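Local coordinates for hypothetical protein PH1320 (Pyrococcus horikoshii, PDB 2E87) that binds GDP and is probably a GTP-binding protein of the Obg/NOG1 kind, though its cellular role is unknown, at residues H269-V274 with F283-N288; P256-G261 with E265-L270. All blocks are in the same frame, centred on the assembly; numbering follows the deposited sequence.

Contact 1: H269-V274 with F283-N288; sequences HLFEEV and FLVVIN. With GDP (guanosine-5'-diphosphate), chain F.
The ring of F283 meets the helix partly through a backbone oxygen: its CZ lies 3.7 Å from V274 O, which sits at the ring edge, near the ring plane, where the polarised C-H groups of a phenyl face outward. The rest is hydrocarbon. V274 CG1 comes to 4.3 Å from F283 CE2, so the valine brings both its carbonyl and a methyl to one end of that ring. F271 adds the second cluster. With its CG anti to the backbone N (chi1 162°), the ring swings out from the helix and puts CE1 4.2 Å from V285 CG2, the two side chains crossing at about a right angle; the same CE1 also approaches F283 CD2. No hydrogen bond joins the segments, and their axes run almost antiparallel, at 169°, with 12.1 Å between them, a gap bridged by side chains and by the one carbonyl of V274. H275 meets both phenylalanine rings, edge-to-face with F283, and Y252 stands edge-to-face to F271.

Just past the strand, N288 turns to the nucleotide: its ND2 is 3.3 Å from GDP N7, while OD1 takes a hydrogen bond from A317 N and ND2 gives one to V178 O, which fixes the amide's rotation. With an alanine in place of N288, A317 N and V178 O would probably lose these mates, and the N7 side of guanine its amide neighbour. Strand 249-254, helix 264-277 and strand 283-287 form a beta-alpha-beta crossover, the repeating unit of the P-loop GTPase fold, with a guanine-binding asparagine just beyond its second strand.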
loop_
_atom_site.group_PDB
_atom_site.type_symbol
_atom_site.label_atom_id
_atom_site.label_comp_id
_atom_site.label_asym_id
_atom_site.label_seq_id
_atom_site.Cartn_x
_atom_site.Cartn_y
_atom_site.Cartn_z
ATOM N N HIS A 269 21.242 -13.198 -19.746
ATOM C CA HIS A 269 20.519 -14.121 -18.885
ATOM C C HIS A 269 19.497 -13.362 -18.073
ATOM O O HIS A 269 18.352 -13.794 -17.950
ATOM C CB HIS A 269 21.473 -14.869 -17.959
ATOM C CG HIS A 269 22.321 -15.875 -18.665
ATOM N ND1 HIS A 269 23.442 -16.438 -18.092
ATOM C CD2 HIS A 269 22.204 -16.431 -19.895
ATOM C CE1 HIS A 269 23.979 -17.297 -18.941
ATOM N NE2 HIS A 269 23.247 -17.311 -20.042
ATOM N N LEU A 270 19.907 -12.218 -17.534
ATOM C CA LEU A 270 19.012 -11.415 -16.720
ATOM C C LEU A 270 17.846 -10.926 -17.555
ATOM O O LEU A 270 16.699 -10.982 -17.115
ATOM C CB LEU A 270 19.744 -10.217 -16.109
ATOM C CG LEU A 270 18.907 -9.467 -15.068
ATOM C CD1 LEU A 270 18.584 -10.399 -13.910
ATOM C CD2 LEU A 270 19.667 -8.249 -14.575
ATOM N N PHE A 271 18.132 -10.448 -18.760
ATOM C CA PHE A 271 17.062 -9.972 -19.616
ATOM C C PHE A 271 16.008 -11.068 -19.813
ATOM O O PHE A 271 14.808 -10.811 -19.740
ATOM C CB PHE A 271 17.605 -9.557 -20.978
ATOM C CG PHE A 271 16.550 -9.462 -22.027
ATOM C CD1 PHE A 271 15.728 -8.345 -22.107
ATOM C CD2 PHE A 271 16.314 -10.526 -22.883
ATOM C CE1 PHE A 271 14.681 -8.295 -23.025
ATOM C CE2 PHE A 271 15.263 -10.485 -23.807
ATOM C CZ PHE A 271 14.448 -9.365 -23.873
ATOM N N GLU A 272 16.461 -12.290 -20.063
ATOM C CA GLU A 272 15.543 -13.399 -20.296
ATOM C C GLU A 272 14.712 -13.741 -19.056
ATOM O O GLU A 272 13.531 -14.060 -19.156
ATOM C CB GLU A 272 16.313 -14.628 -20.788
ATOM C CG GLU A 272 17.189 -14.319 -21.986
ATOM C CD GLU A 272 17.942 -15.527 -22.513
ATOM O OE1 GLU A 272 18.644 -16.200 -21.715
ATOM O OE2 GLU A 272 17.834 -15.787 -23.736
ATOM N N GLU A 273 15.330 -13.674 -17.886
ATOM C CA GLU A 273 14.611 -13.949 -16.658
ATOM C C GLU A 273 13.576 -12.843 -16.402
ATOM O O GLU A 273 12.461 -13.120 -15.979
ATOM C CB GLU A 273 15.581 -14.024 -15.487
ATOM C CG GLU A 273 15.015 -14.785 -14.318
ATOM C CD GLU A 273 15.730 -14.473 -13.034
ATOM O OE1 GLU A 273 15.511 -13.370 -12.501
ATOM O OE2 GLU A 273 16.516 -15.319 -12.563
ATOM N N VAL A 274 13.938 -11.592 -16.669
ATOM C CA VAL A 274 13.019 -10.478 -16.456
ATOM C C VAL A 274 11.930 -10.443 -17.522
ATOM O O VAL A 274 10.765 -10.154 -17.227
ATOM C CB VAL A 274 13.786 -9.125 -16.438
ATOM C CG1 VAL A 274 12.821 -7.949 -16.437
ATOM C CG2 VAL A 274 14.665 -9.056 -15.203
ATOM N N PHE A 283 7.876 -4.564 -23.978
ATOM C CA PHE A 283 9.287 -4.261 -23.713
ATOM C C PHE A 283 9.901 -3.376 -24.802
ATOM O O PHE A 283 9.532 -3.436 -25.980
ATOM C CB PHE A 283 10.130 -5.537 -23.619
ATOM C CG PHE A 283 10.119 -6.196 -22.266
ATOM C CD1 PHE A 283 8.972 -6.817 -21.781
ATOM C CD2 PHE A 283 11.271 -6.226 -21.493
ATOM C CE1 PHE A 283 8.973 -7.467 -20.538
ATOM C CE2 PHE A 283 11.289 -6.865 -20.257
ATOM C CZ PHE A 283 10.135 -7.491 -19.776
ATOM N N LEU A 284 10.840 -2.543 -24.372
ATOM C CA LEU A 284 11.569 -1.642 -25.244
ATOM C C LEU A 284 13.024 -1.834 -24.847
ATOM O O LEU A 284 13.447 -1.427 -23.762
ATOM C CB LEU A 284 11.156 -0.193 -24.999
ATOM C CG LEU A 284 12.005 0.835 -25.760
ATOM C CD1 LEU A 284 11.872 0.596 -27.267
ATOM C CD2 LEU A 284 11.560 2.249 -25.397
ATOM N N VAL A 285 13.780 -2.493 -25.713
ATOM C CA VAL A 285 15.186 -2.744 -25.453
ATOM C C VAL A 285 16.034 -1.564 -25.913
ATOM O O VAL A 285 15.897 -1.068 -27.033
ATOM C CB VAL A 285 15.666 -3.996 -26.189
ATOM C CG1 VAL A 285 17.125 -4.232 -25.882
ATOM C CG2 VAL A 285 14.811 -5.201 -25.792
ATOM N N VAL A 286 16.903 -1.106 -25.031
ATOM C CA VAL A 286 17.784 -0.007 -25.336
ATOM C C VAL A 286 19.215 -0.512 -25.176
ATOM O O VAL A 286 19.530 -1.206 -24.202
ATOM C CB VAL A 286 17.530 1.178 -24.367
ATOM C CG1 VAL A 286 18.749 2.061 -24.296
ATOM C CG2 VAL A 286 16.336 2.008 -24.844
ATOM N N ILE A 287 20.070 -0.189 -26.142
ATOM C CA ILE A 287 21.485 -0.572 -26.092
ATOM C C ILE A 287 22.248 0.716 -25.758
ATOM O O ILE A 287 22.462 1.570 -26.625
ATOM C CB ILE A 287 21.944 -1.134 -27.448
ATOM C CG1 ILE A 287 21.079 -2.335 -27.809
ATOM C CG2 ILE A 287 23.396 -1.538 -27.390
ATOM C CD1 ILE A 287 21.554 -3.102 -29.028
ATOM N N ASN A 288 22.640 0.851 -24.493
ATOM C CA ASN A 288 23.319 2.047 -23.996
ATOM C C ASN A 288 24.828 2.044 -24.157
ATOM O O ASN A 288 25.400 1.083 -24.653
ATOM C CB ASN A 288 22.958 2.247 -22.522
ATOM C CG ASN A 288 23.196 3.672 -22.038
ATOM O OD1 ASN A 288 22.923 4.647 -22.748
ATOM N ND2 ASN A 288 23.681 3.798 -20.812
HETATM P PB GDP F . 22.293 2.388 -12.919
HETATM O O1B GDP F . 23.051 1.784 -11.753
HETATM O O2B GDP F . 21.816 1.260 -13.977
HETATM O O3B GDP F . 21.327 3.540 -12.624
HETATM O O3A GDP F . 23.459 3.113 -13.730
HETATM P PA GDP F . 23.825 4.686 -13.812
HETATM O O1A GDP F . 22.699 5.477 -14.379
HETATM O O2A GDP F . 24.204 5.211 -12.328
HETATM O "O5'" GDP F . 25.092 4.798 -14.797
HETATM C "C5'" GDP F . 26.187 4.061 -14.219
HETATM C "C4'" GDP F . 27.525 4.662 -14.690
HETATM O "O4'" GDP F . 27.578 4.651 -16.167
HETATM C "C3'" GDP F . 27.732 6.134 -14.331
HETATM O "O3'" GDP F . 28.908 6.742 -13.791
HETATM C "C2'" GDP F . 27.061 6.865 -15.511
HETATM O "O2'" GDP F . 27.680 8.161 -15.626
HETATM C "C1'" GDP F . 27.651 6.050 -16.643
HETATM N N9 GDP F . 26.885 6.168 -17.892
HETATM C C8 GDP F . 25.523 6.233 -18.034
HETATM N N7 GDP F . 25.205 6.333 -19.298
HETATM C C5 GDP F . 26.336 6.335 -20.046
HETATM C C6 GDP F . 26.621 6.422 -21.455
HETATM O O6 GDP F . 25.716 6.522 -22.277
HETATM N N1 GDP F . 27.937 6.387 -21.856
HETATM C C2 GDP F . 28.965 6.274 -20.925
HETATM N N2 GDP F . 30.264 6.243 -21.353
HETATM N N3 GDP F . 28.712 6.198 -19.625
HETATM C C4 GDP F . 27.430 6.224 -19.148
#

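Contact 2: P256-G261 with E265-L270; sequences PSEHCG and EEQIHL
Q267, E258 and C260 carry most of this contact, and the glutamine is its centre. Its side chain leaves the first turns of the helix with CG anti to the carbonyl carbon (chi1 -70°) and runs extended beyond it (chi2 176°), so that the amide reaches the loop. There NE2 stands 3.7 Å from C260 SG, a close approach but not a hydrogen bond. The polar partners of the amide are backbone groups just outside the segments: OE1 accepts from D255 N, before the loop, and NE2 donates to F262 O, after it. Gripped at both ends, the group cannot easily flip.

C260 belongs to the type I turn from E258 to G261, closed by a bond of 2.9 Å from G261 N to E258 O. Overlapping its start, S257 OG accepts from H259 N in an ST turn. D255 OD2 takes the amide of C260, while the carbonyl of C260 receives N177 ND2, which ties the turn to a GDP-binding residue.

E258 lays its CG 4.4 Å from Q267 NE2, then sends its carboxylate toward the start of the helix, where OE2 accepts from L264 N. That oxygen also lies 4.3 Å from E265 OE2. Two like charges so near would probably repel, but the amide of L264 and the helix N-terminus are likely to ease the cost. The polar ends of Q267 and E258 are thus satisfied by backbone groups of D255, F262 and L264, which flank the segments, while the segments themselves meet by side-chain proximity without a hydrogen bond.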
loop_
_atom_site.group_PDB
_atom_site.type_symbol
_atom_site.label_atom_id
_atom_site.label_comp_id
_atom_site.label_asym_id
_atom_site.label_seq_id
_atom_site.Cartn_x
_atom_site.Cartn_y
_atom_site.Cartn_z
ATOM N N PRO A 256 26.663 -2.942 -23.777
ATOM C CA PRO A 256 27.596 -3.725 -24.602
ATOM C C PRO A 256 29.078 -3.545 -24.282
ATOM O O PRO A 256 29.889 -4.389 -24.629
ATOM C CB PRO A 256 27.263 -3.276 -26.023
ATOM C CG PRO A 256 25.849 -2.834 -25.930
ATOM C CD PRO A 256 25.814 -2.092 -24.624
ATOM N N SER A 257 29.423 -2.442 -23.629
ATOM C CA SER A 257 30.808 -2.152 -23.275
ATOM C C SER A 257 31.275 -3.012 -22.091
ATOM O O SER A 257 32.472 -3.249 -21.901
ATOM C CB SER A 257 30.936 -0.682 -22.887
ATOM O OG SER A 257 30.624 -0.510 -21.506
ATOM N N GLU A 258 30.310 -3.454 -21.294
ATOM C CA GLU A 258 30.555 -4.263 -20.113
ATOM C C GLU A 258 31.251 -3.441 -19.036
ATOM O O GLU A 258 31.725 -3.986 -18.044
ATOM C CB GLU A 258 31.353 -5.530 -20.467
ATOM C CG GLU A 258 30.600 -6.457 -21.432
ATOM C CD GLU A 258 31.373 -7.716 -21.830
ATOM O OE1 GLU A 258 32.542 -7.856 -21.445
ATOM O OE2 GLU A 258 30.804 -8.570 -22.538
ATOM N N HIS A 259 31.295 -2.122 -19.212
ATOM C CA HIS A 259 31.928 -1.278 -18.198
ATOM C C HIS A 259 31.106 -1.310 -16.920
ATOM O O HIS A 259 31.606 -0.996 -15.843
ATOM C CB HIS A 259 32.085 0.155 -18.698
ATOM C CG HIS A 259 33.023 0.282 -19.858
ATOM N ND1 HIS A 259 33.115 1.425 -20.623
ATOM C CD2 HIS A 259 33.892 -0.603 -20.401
ATOM C CE1 HIS A 259 33.996 1.235 -21.587
ATOM N NE2 HIS A 259 34.481 0.013 -21.476
ATOM N N CYS A 260 29.837 -1.693 -17.040
ATOM C CA CYS A 260 28.972 -1.813 -15.869
ATOM C C CYS A 260 29.532 -2.891 -14.923
ATOM O O CYS A 260 29.214 -2.912 -13.732
ATOM C CB CYS A 260 27.562 -2.197 -16.301
ATOM S SG CYS A 260 27.514 -3.722 -17.288
ATOM N N GLY A 261 30.363 -3.783 -15.471
ATOM C CA GLY A 261 30.960 -4.843 -14.680
ATOM C C GLY A 261 30.228 -6.171 -14.809
ATOM O O GLY A 261 30.260 -6.996 -13.907
ATOM N N GLU A 265 26.921 -11.845 -21.798
ATOM C CA GLU A 265 26.144 -13.076 -21.599
ATOM C C GLU A 265 25.316 -13.028 -20.305
ATOM O O GLU A 265 24.188 -13.501 -20.275
ATOM C CB GLU A 265 27.049 -14.314 -21.556
ATOM C CG GLU A 265 28.110 -14.403 -22.657
ATOM C CD GLU A 265 29.402 -13.649 -22.311
ATOM O OE1 GLU A 265 30.067 -13.978 -21.273
ATOM O OE2 GLU A 265 29.749 -12.732 -23.092
ATOM N N GLU A 266 25.887 -12.478 -19.236
ATOM C CA GLU A 266 25.168 -12.373 -17.969
ATOM C C GLU A 266 24.003 -11.372 -18.081
ATOM O O GLU A 266 22.947 -11.563 -17.483
ATOM C CB GLU A 266 26.118 -11.949 -16.850
ATOM C CG GLU A 266 27.146 -13.007 -16.441
ATOM C CD GLU A 266 27.976 -12.586 -15.243
ATOM O OE1 GLU A 266 27.606 -11.592 -14.577
ATOM O OE2 GLU A 266 28.992 -13.246 -14.951
ATOM N N GLN A 267 24.193 -10.312 -18.855
ATOM C CA GLN A 267 23.139 -9.331 -19.034
ATOM C C GLN A 267 22.022 -10.002 -19.810
ATOM O O GLN A 267 20.852 -9.762 -19.543
ATOM C CB GLN A 267 23.641 -8.107 -19.806
ATOM C CG GLN A 267 24.612 -7.232 -19.046
ATOM C CD GLN A 267 25.143 -6.088 -19.906
ATOM O OE1 GLN A 267 24.371 -5.321 -20.481
ATOM N NE2 GLN A 267 26.468 -5.973 -19.997
ATOM N N ILE A 268 22.370 -10.841 -20.779
ATOM C CA ILE A 268 21.328 -11.532 -21.545
ATOM C C ILE A 268 20.552 -12.504 -20.639
ATOM O O ILE A 268 19.335 -12.620 -20.737
ATOM C CB ILE A 268 21.915 -12.307 -22.758
ATOM C CG1 ILE A 268 22.224 -11.339 -23.897
ATOM C CG2 ILE A 268 20.931 -13.347 -23.258
ATOM C CD1 ILE A 268 23.018 -11.990 -25.035
ATOM N N HIS A 269 21.242 -13.198 -19.746
ATOM C CA HIS A 269 20.519 -14.121 -18.885
ATOM C C HIS A 269 19.497 -13.362 -18.073
ATOM O O HIS A 269 18.352 -13.794 -17.950
ATOM C CB HIS A 269 21.473 -14.869 -17.959
ATOM C CG HIS A 269 22.321 -15.875 -18.665
ATOM N ND1 HIS A 269 23.442 -16.438 -18.092
ATOM C CD2 HIS A 269 22.204 -16.431 -19.895
ATOM C CE1 HIS A 269 23.979 -17.297 -18.941
ATOM N NE2 HIS A 269 23.247 -17.311 -20.042
ATOM N N LEU A 270 19.907 -12.218 -17.534
ATOM C CA LEU A 270 19.012 -11.415 -16.720
ATOM C C LEU A 270 17.846 -10.926 -17.555
ATOM O O LEU A 270 16.699 -10.982 -17.115
ATOM C CB LEU A 270 19.744 -10.217 -16.109
ATOM C CG LEU A 270 18.907 -9.467 -15.068
ATOM C CD1 LEU A 270 18.584 -10.399 -13.910
ATOM C CD2 LEU A 270 19.667 -8.249 -14.575
#

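Overall arrangement
Both contacts use helix 264-277, with centres about 10 Å apart, yet they serve different ends of one crossover. Contact 1 is the buried one, aromatic and aliphatic groups filling the space between the helix and strand 283-287. Contact 2 lies partly at the surface, at the start of the same helix, and is polar: an amide, a thiol and carboxylates, steadied by neighbouring backbone groups. They touch where P256 lies against I287 at the end of the strand. Each also reaches the nucleotide site, contact 1 directly through N288, contact 2 through the neighbours of C260.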